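Local coordinates for glycosyl hydrolase family 2, TIM barrel domain protein (Parabacteroides merdae ATCC 43184, PDB 6DXU) that probably hydrolyses beta-glucuronides, as a glycoside hydrolase family 2 beta-glucuronidase of a human gut bacterium, at residues V241-V246 / Y286-T291; P250-T255 / A268-K273. One frame throughout, in Å; residues are numbered along the deposited sequence.

Contact 1: V241-V246 / Y286-T291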
loop_
_atom_site.group_PDB
_atom_site.type_symbol
_atom_site.label_atom_id
_atom_site.label_comp_id
_atom_site.label_asym_id
_atom_site.label_seq_id
_atom_site.Cartn_x
_atom_site.Cartn_y
_atom_site.Cartn_z
ATOM N N VAL D 241 32.228 22.420 -27.460
ATOM C CA VAL D 241 33.032 22.167 -26.271
ATOM C C VAL D 241 34.292 23.013 -26.405
ATOM O O VAL D 241 35.024 22.881 -27.394
ATOM C CB VAL D 241 33.393 20.681 -26.134
ATOM C CG1 VAL D 241 34.193 20.438 -24.857
ATOM C CG2 VAL D 241 32.141 19.813 -26.171
ATOM N N SER D 242 34.535 23.893 -25.435
ATOM C CA SER D 242 35.744 24.707 -25.417
ATOM C C SER D 242 36.406 24.591 -24.054
ATOM O O SER D 242 35.722 24.576 -23.024
ATOM C CB SER D 242 35.439 26.173 -25.728
ATOM O OG SER D 242 34.854 26.301 -27.015
ATOM N N VAL D 243 37.735 24.522 -24.048
ATOM C CA VAL D 243 38.509 24.422 -22.816
ATOM C C VAL D 243 39.460 25.610 -22.725
ATOM O O VAL D 243 40.197 25.899 -23.673
ATOM C CB VAL D 243 39.273 23.092 -22.743
ATOM C CG1 VAL D 243 40.135 23.047 -21.498
ATOM C CG2 VAL D 243 38.284 21.945 -22.758
ATOM N N TYR D 244 39.440 26.295 -21.590
ATOM C CA TYR D 244 40.301 27.442 -21.353
ATOM C C TYR D 244 41.285 27.106 -20.247
ATOM O O TYR D 244 40.971 26.350 -19.320
ATOM C CB TYR D 244 39.501 28.680 -20.965
ATOM C CG TYR D 244 38.464 29.105 -21.974
ATOM C CD1 TYR D 244 38.742 30.098 -22.913
ATOM C CD2 TYR D 244 37.198 28.535 -21.978
ATOM C CE1 TYR D 244 37.787 30.501 -23.829
ATOM C CE2 TYR D 244 36.239 28.934 -22.880
ATOM C CZ TYR D 244 36.531 29.912 -23.804
ATOM O OH TYR D 244 35.562 30.291 -24.704
ATOM N N ASP D 245 42.481 27.677 -20.350
ATOM C CA ASP D 245 43.524 27.396 -19.379
ATOM C C ASP D 245 43.377 28.322 -18.176
ATOM O O ASP D 245 42.438 29.114 -18.081
ATOM C CB ASP D 245 44.900 27.490 -20.051
ATOM C CG ASP D 245 45.283 28.919 -20.466
ATOM O OD1 ASP D 245 44.582 29.903 -20.112
ATOM O OD2 ASP D 245 46.318 29.052 -21.160
ATOM N N VAL D 246 44.342 28.249 -17.258
ATOM C CA VAL D 246 44.275 28.983 -16.003
ATOM C C VAL D 246 44.240 30.489 -16.228
ATOM O O VAL D 246 43.780 31.234 -15.358
ATOM C CB VAL D 246 45.452 28.548 -15.109
ATOM C CG1 VAL D 246 45.578 27.035 -15.156
ATOM C CG2 VAL D 246 46.751 29.204 -15.566
ATOM N N TYR D 286 41.383 24.645 -14.914
ATOM C CA TYR D 286 40.910 24.800 -16.277
ATOM C C TYR D 286 39.396 24.980 -16.268
ATOM O O TYR D 286 38.707 24.609 -15.315
ATOM C CB TYR D 286 41.272 23.578 -17.116
ATOM C CG TYR D 286 42.729 23.496 -17.520
ATOM C CD1 TYR D 286 43.122 23.808 -18.813
ATOM C CD2 TYR D 286 43.706 23.129 -16.605
ATOM C CE1 TYR D 286 44.455 23.744 -19.194
ATOM C CE2 TYR D 286 45.043 23.062 -16.970
ATOM C CZ TYR D 286 45.408 23.368 -18.272
ATOM O OH TYR D 286 46.727 23.307 -18.658
ATOM N N THR D 287 38.872 25.525 -17.360
ATOM C CA THR D 287 37.435 25.721 -17.475
ATOM C C THR D 287 36.932 25.038 -18.734
ATOM O O THR D 287 37.465 25.264 -19.820
ATOM C CB THR D 287 37.074 27.204 -17.525
ATOM O OG1 THR D 287 37.599 27.863 -16.366
ATOM C CG2 THR D 287 35.554 27.354 -17.535
ATOM N N CYS D 288 35.893 24.225 -18.600
ATOM C CA CYS D 288 35.251 23.631 -19.758
ATOM C C CYS D 288 33.932 24.366 -19.972
ATOM O O CYS D 288 33.104 24.445 -19.057
ATOM C CB CYS D 288 35.051 22.127 -19.560
ATOM S SG CYS D 288 34.231 21.289 -20.958
ATOM N N GLU D 289 33.756 24.928 -21.163
ATOM C CA GLU D 289 32.575 25.710 -21.507
ATOM C C GLU D 289 31.786 24.938 -22.558
ATOM O O GLU D 289 32.319 24.629 -23.624
ATOM C CB GLU D 289 32.987 27.091 -22.019
ATOM C CG GLU D 289 31.864 27.972 -22.531
ATOM C CD GLU D 289 32.388 29.292 -23.084
ATOM O OE1 GLU D 289 33.109 29.268 -24.110
ATOM O OE2 GLU D 289 32.087 30.345 -22.484
ATOM N N LEU D 290 30.523 24.620 -22.256
ATOM C CA LEU D 290 29.683 23.826 -23.146
ATOM C C LEU D 290 28.517 24.678 -23.620
ATOM O O LEU D 290 27.862 25.343 -22.808
ATOM C CB LEU D 290 29.146 22.571 -22.445
ATOM C CG LEU D 290 30.161 21.581 -21.883
ATOM C CD1 LEU D 290 29.478 20.289 -21.423
ATOM C CD2 LEU D 290 31.207 21.282 -22.917
ATOM N N THR D 291 28.248 24.639 -24.925
ATOM C CA THR D 291 27.146 25.380 -25.528
ATOM C C THR D 291 26.262 24.420 -26.307
ATOM O O THR D 291 26.768 23.593 -27.067
ATOM C CB THR D 291 27.668 26.479 -26.456
ATOM O OG1 THR D 291 28.426 27.414 -25.686
ATOM C CG2 THR D 291 26.524 27.204 -27.139
HETATM O O HOH W 1 32.853 27.910 -26.560
HETATM O O HOH W 2 40.311 28.615 -16.369
#

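Contact 2: P250-T255 / A268-K273. With BCN (bicine), chain M.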
loop_
_atom_site.group_PDB
_atom_site.type_symbol
_atom_site.label_atom_id
_atom_site.label_comp_id
_atom_site.label_asym_id
_atom_site.label_seq_id
_atom_site.Cartn_x
_atom_site.Cartn_y
_atom_site.Cartn_z
ATOM N N PRO D 250 41.860 30.116 -24.584
ATOM C CA PRO D 250 41.332 28.860 -25.143
ATOM C C PRO D 250 42.465 27.954 -25.596
ATOM O O PRO D 250 43.401 28.391 -26.272
ATOM C CB PRO D 250 40.475 29.331 -26.325
ATOM C CG PRO D 250 41.026 30.675 -26.678
ATOM C CD PRO D 250 41.485 31.291 -25.392
ATOM N N VAL D 251 42.379 26.683 -25.217
ATOM C CA VAL D 251 43.333 25.675 -25.669
ATOM C C VAL D 251 42.693 24.591 -26.518
ATOM O O VAL D 251 43.423 23.787 -27.121
ATOM C CB VAL D 251 44.078 25.031 -24.481
ATOM C CG1 VAL D 251 44.699 26.111 -23.616
ATOM C CG2 VAL D 251 43.128 24.179 -23.670
ATOM N N PHE D 252 41.366 24.539 -26.590
ATOM C CA PHE D 252 40.671 23.506 -27.340
ATOM C C PHE D 252 39.269 24.005 -27.630
ATOM O O PHE D 252 38.627 24.611 -26.766
ATOM C CB PHE D 252 40.642 22.187 -26.559
ATOM C CG PHE D 252 39.817 21.103 -27.196
ATOM C CD1 PHE D 252 40.406 20.163 -28.024
ATOM C CD2 PHE D 252 38.450 21.013 -26.952
ATOM C CE1 PHE D 252 39.657 19.156 -28.612
ATOM C CE2 PHE D 252 37.690 20.007 -27.537
ATOM C CZ PHE D 252 38.294 19.077 -28.368
ATOM N N SER D 253 38.801 23.746 -28.842
ATOM C CA SER D 253 37.424 24.055 -29.185
ATOM C C SER D 253 36.990 23.128 -30.310
ATOM O O SER D 253 37.727 22.925 -31.281
ATOM C CB SER D 253 37.272 25.521 -29.596
ATOM O OG SER D 253 35.916 25.928 -29.539
ATOM N N LYS D 254 35.799 22.556 -30.163
ATOM C CA LYS D 254 35.262 21.655 -31.164
ATOM C C LYS D 254 33.750 21.791 -31.126
ATOM O O LYS D 254 33.157 21.897 -30.049
ATOM C CB LYS D 254 35.683 20.201 -30.915
ATOM C CG LYS D 254 34.973 19.204 -31.826
ATOM C CD LYS D 254 35.441 17.758 -31.641
ATOM C CE LYS D 254 35.043 17.196 -30.282
ATOM N NZ LYS D 254 34.843 15.718 -30.337
ATOM N N THR D 255 33.143 21.856 -32.302
ATOM C CA THR D 255 31.695 21.876 -32.422
ATOM C C THR D 255 31.217 20.574 -33.048
ATOM O O THR D 255 31.684 20.186 -34.126
ATOM C CB THR D 255 31.244 23.073 -33.250
ATOM O OG1 THR D 255 31.600 24.277 -32.558
ATOM C CG2 THR D 255 29.741 23.040 -33.444
ATOM N N ALA D 268 33.834 15.020 -26.056
ATOM C CA ALA D 268 35.198 15.334 -26.447
ATOM C C ALA D 268 36.164 14.462 -25.662
ATOM O O ALA D 268 35.903 14.080 -24.515
ATOM C CB ALA D 268 35.514 16.819 -26.227
ATOM N N LYS D 269 37.277 14.140 -26.308
ATOM C CA LYS D 269 38.396 13.493 -25.647
ATOM C C LYS D 269 39.625 14.219 -26.143
ATOM O O LYS D 269 39.803 14.362 -27.356
ATOM C CB LYS D 269 38.475 12.000 -25.978
ATOM C CG LYS D 269 39.693 11.297 -25.393
ATOM N N MET D 270 40.448 14.707 -25.221
ATOM C CA MET D 270 41.544 15.555 -25.648
ATOM C C MET D 270 42.749 15.340 -24.752
ATOM O O MET D 270 42.632 14.934 -23.590
ATOM C CB MET D 270 41.176 17.025 -25.635
ATOM C CG MET D 270 41.097 17.583 -24.264
ATOM S SD MET D 270 40.334 19.165 -24.382
ATOM C CE MET D 270 41.655 20.232 -23.812
ATOM N N LYS D 271 43.910 15.599 -25.330
ATOM C CA LYS D 271 45.191 15.490 -24.657
ATOM C C LYS D 271 45.842 16.862 -24.573
ATOM O O LYS D 271 45.977 17.547 -25.590
ATOM C CB LYS D 271 46.081 14.516 -25.411
ATOM C CG LYS D 271 47.341 14.230 -24.707
ATOM N N ILE D 272 46.225 17.269 -23.367
ATOM C CA ILE D 272 46.916 18.535 -23.145
ATOM C C ILE D 272 48.358 18.219 -22.785
ATOM O O ILE D 272 48.619 17.554 -21.776
ATOM C CB ILE D 272 46.258 19.364 -22.034
ATOM C CG1 ILE D 272 44.770 19.569 -22.324
ATOM C CG2 ILE D 272 46.979 20.707 -21.878
ATOM C CD1 ILE D 272 44.068 20.423 -21.290
ATOM N N LYS D 273 49.292 18.675 -23.614
ATOM C CA LYS D 273 50.704 18.537 -23.291
ATOM C C LYS D 273 51.099 19.646 -22.319
ATOM O O LYS D 273 50.632 20.784 -22.432
ATOM C CB LYS D 273 51.566 18.600 -24.557
HETATM N N1 BCN M . 44.573 19.676 -27.577
HETATM C C1 BCN M . 43.803 18.455 -27.425
HETATM C C2 BCN M . 43.876 17.494 -28.613
HETATM O O21 BCN M . 44.363 17.862 -29.712
HETATM O O22 BCN M . 43.436 16.315 -28.473
HETATM C C3 BCN M . 44.691 20.272 -26.245
HETATM C C4 BCN M . 45.792 21.339 -26.189
HETATM O O4 BCN M . 47.053 20.724 -26.150
HETATM C C5 BCN M . 43.770 20.588 -28.379
HETATM C C6 BCN M . 44.585 21.218 -29.505
HETATM O O6 BCN M . 43.849 22.301 -30.012
HETATM O O HOH W 3 37.098 14.618 -29.215
#

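Contact 1: V241-V246 / Y286-T291
Ser242 and Tyr244 pair with Glu289 and Thr287 as the two hydrogen-bonded pairs of an antiparallel strand pair, the short axes 4.7 Å apart and 160° from one N-to-C direction to the other. Strands 237-244 and 286-294 are the two inner strands of a four-stranded antiparallel sheet, one half of the immunoglobulin-like beta-sandwich of family 2 glycoside hydrolases. The straightest of the four backbone bonds runs from Glu289 N to Ser242 O, 2.7 Å and nearly linear at the hydrogen.

Side chains alternate between the faces. On the buried one, CD2 of Leu290 lies alongside Val241, 3.7 Å from its CG1, and Cys288 SG reaches the same methyl. These residues meet strands 203-213 and 263-273 of the opposing sheet. Tyr286 sits obliquely against the end of the strand, with CD1 3.4 Å from Tyr244 O and beside Asp245 CA; its hydroxyl bonds to Val276 N, which fixes the far end of the ring.

On the other face the polar groups gather. Glu289 has CG anti to its backbone N and a chain extended through CG, which carries the carboxylate across to Tyr244; ring and carboxylate planes stand 87° apart. Ser242 OG, which has Ser253 as a further partner, shares a water with Glu289 OE1. A second water donates to Asp245 O and accepts from Thr287 OG1. Tyr244 OH donates to Glu289 OE1 over 2.7 Å, on the syn side but 35° out of the carboxylate plane.

Contact 2: P250-T255 / A268-K273
Phe252 and Met270 carry most of this contact, and Ala268 adds the third largest share. The Met270 sulfur lies over one face of the Phe252 ring, SD 3.8 Å from the centroid and 23° off the ring normal, displaced toward the rim near CG. This is a Met-aromatic contact, and Met270 CB adds a CH-pi contact over the ring. The thioether turns at chi3 (-117°), bringing CE to 3.5 Å from Phe252 CB and also near Val251 CG2. Ala268 CB meets the far part of the ring obliquely, 4.1 Å from Phe252 CE2, and touches Lys254 CE as well.

No direct hydrogen bond joins the segments, and the axes are 8.9 Å apart: these are edge strands of the two facing sheets of the beta-sandwich, closed by side chains. On strand 250-259 a classic beta bulge sets Val251 and Phe252 together opposite Val243, whose backbone hydrogen-bonds with both.

Bicine lies against both strands at this edge of the sandwich. Its C5 lies in the plane of the Phe252 ring, at the edge, 3.4 Å from CD1. Lys271 N donates a hydrogen bond to bicine O22 (3.3 Å), and Lys271 O accepts one from bicine N1 (3.2 Å). At the other end, Lys254 NZ bonds to Leu267 O and donates to a water, which also accepts from Lys269 N.

Overall arrangement
Contact 1 joins two strands within one sheet, whereas contact 2 spans from that sheet to the facing one; their centres lie about 9 Å apart. Strand 237-244 connects them, pairing with 286-294 in contact 1 and with 250-259, the edge strand that contact 2 uses. Among the bonds of that seam is Val251 N to Val243 O, 2.8 Å; the hydroxyls OG of Ser242 and Ser253 lie 2.8 Å apart, probably hydrogen-bonded. Both strands of contact 2 come between the two strands of contact 1 in the sequence. Val243 also touches Met270, and its side chain is about 7 Å from the bicine held at contact 2. Both contacts lie in the beta-sandwich, and the bicine is seen at the contact 2 end of it.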